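Local coordinates for protein CymD (Pseudomonas putida, PDB 6Z34) that probably carries monoaromatic hydrocarbons across the outer membrane, as a beta-barrel channel of the FadL family, at residues A[227-230]-A[234-237]. Residues are numbered along the deposited sequence; the frame is centred on the assembly and turned at random.
Sequences TYQL and TRVG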
loop_
_atom_site.group_PDB
_atom_site.type_symbol
_atom_site.label_atom_id
_atom_site.label_comp_id
_atom_site.label_asym_id
_atom_site.label_seq_id
_atom_site.Cartn_x
_atom_site.Cartn_y
_atom_site.Cartn_z
ATOM N N THR A 227 13.478 5.176 -17.670
ATOM C CA THR A 227 14.313 6.293 -17.250
ATOM C C THR A 227 15.107 6.778 -18.447
ATOM O O THR A 227 15.411 6.012 -19.366
ATOM C CB THR A 227 15.268 5.944 -16.104
ATOM O OG1 THR A 227 16.249 5.014 -16.558
ATOM C CG2 THR A 227 14.523 5.332 -14.959
ATOM N N TYR A 228 15.418 8.065 -18.441
ATOM C CA TYR A 228 16.147 8.684 -19.543
ATOM C C TYR A 228 17.164 9.651 -18.970
ATOM O O TYR A 228 16.791 10.597 -18.264
ATOM C CB TYR A 228 15.215 9.407 -20.514
ATOM C CG TYR A 228 15.908 9.792 -21.810
ATOM C CD1 TYR A 228 16.145 8.842 -22.799
ATOM C CD2 TYR A 228 16.332 11.093 -22.036
ATOM C CE1 TYR A 228 16.769 9.175 -23.976
ATOM C CE2 TYR A 228 16.974 11.446 -23.222
ATOM C CZ TYR A 228 17.189 10.479 -24.189
ATOM O OH TYR A 228 17.817 10.806 -25.373
ATOM N N GLN A 229 18.441 9.403 -19.263
ATOM C CA GLN A 229 19.520 10.306 -18.858
ATOM C C GLN A 229 19.669 11.361 -19.937
ATOM O O GLN A 229 20.429 11.189 -20.887
ATOM C CB GLN A 229 20.827 9.550 -18.666
ATOM C CG GLN A 229 21.904 10.408 -18.053
ATOM C CD GLN A 229 21.841 10.392 -16.541
ATOM O OE1 GLN A 229 21.768 9.329 -15.934
ATOM N NE2 GLN A 229 21.854 11.572 -15.924
ATOM N N LEU A 230 18.930 12.463 -19.820
ATOM C CA LEU A 230 19.005 13.436 -20.904
ATOM C C LEU A 230 20.255 14.302 -20.808
ATOM O O LEU A 230 20.780 14.746 -21.834
ATOM C CB LEU A 230 17.742 14.298 -20.948
ATOM C CG LEU A 230 17.068 14.927 -19.736
ATOM C CD1 LEU A 230 18.012 15.790 -18.942
ATOM C CD2 LEU A 230 15.935 15.781 -20.264
ATOM N N THR A 234 21.457 14.797 -14.918
ATOM C CA THR A 234 20.019 14.839 -14.719
ATOM C C THR A 234 19.378 13.666 -15.438
ATOM O O THR A 234 19.486 13.550 -16.662
ATOM C CB THR A 234 19.426 16.157 -15.214
ATOM O OG1 THR A 234 19.758 17.198 -14.286
ATOM C CG2 THR A 234 17.910 16.043 -15.311
ATOM N N ARG A 235 18.729 12.798 -14.669
ATOM C CA ARG A 235 17.986 11.665 -15.190
ATOM C C ARG A 235 16.510 11.923 -14.946
ATOM O O ARG A 235 16.132 12.495 -13.917
ATOM C CB ARG A 235 18.436 10.359 -14.507
ATOM C CG ARG A 235 17.772 9.076 -15.011
ATOM C CD ARG A 235 18.305 7.852 -14.263
ATOM N NE ARG A 235 19.743 7.929 -14.023
ATOM C CZ ARG A 235 20.301 8.083 -12.823
ATOM N NH1 ARG A 235 19.539 8.179 -11.737
ATOM N NH2 ARG A 235 21.623 8.146 -12.711
ATOM N N VAL A 236 15.677 11.541 -15.905
ATOM C CA VAL A 236 14.239 11.679 -15.743
ATOM C C VAL A 236 13.620 10.284 -15.824
ATOM O O VAL A 236 14.130 9.398 -16.522
ATOM C CB VAL A 236 13.652 12.663 -16.789
ATOM C CG1 VAL A 236 13.882 12.177 -18.192
ATOM C CG2 VAL A 236 12.180 12.877 -16.553
ATOM N N GLY A 237 12.552 10.076 -15.059
ATOM C CA GLY A 237 11.918 8.771 -14.967
ATOM C C GLY A 237 10.407 8.890 -14.938
ATOM O O GLY A 237 9.841 9.847 -14.396
#
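The closed end of a beta hairpin, where strand 198-229 turns back into strand 234-259, is held by Tyr228 and Val236, a hydrogen-bonded antiparallel pair. Tyr228 N donates to Val236 O at 2.7 Å, and Val236 N returns a nearly straight bond (175°) to Tyr228 O. On the face these two residues share, Val236 CG1 lies 3.9 Å from Tyr228 CB, while the Tyr228 side chain also touches Lys150 and Leu151. Next along the strands, Thr227 faces Gly237 in a non-hydrogen-bonded pair, their CA atoms 4.1 Å apart. Such hairpins, each strand bonded to its chain neighbour, are the building unit of outer-membrane barrels like those of the FadL family, and this one is continued by strands 151-171 and 281-289. The other face carries the polar contact. Gln229 bends at chi2 (87°), which brings its OE1 to 3.1 Å from Arg235 NE in a weak, bent hydrogen bond, with amide and guanidinium planes 85° apart; the NE2 of the same amide hydrogen-bonds to Thr231 O. Arg235 CD packs 4.0 Å from Thr227 CB, the two side chains running alongside each other. Beyond the hairpin, Arg235 NH1 bonds to Ala22 O, and NH2 forms a long, weak ion pair with Glu289. With Arg235 cut back to alanine, Ala22 O would probably lose this donor and Gln229 OE1 its weak cross-strand partner. Nearer the turn, Leu230 CD1 meets Thr234 CG2 at 3.6 Å, while Thr234 OG1 hydrogen-bonds to His288.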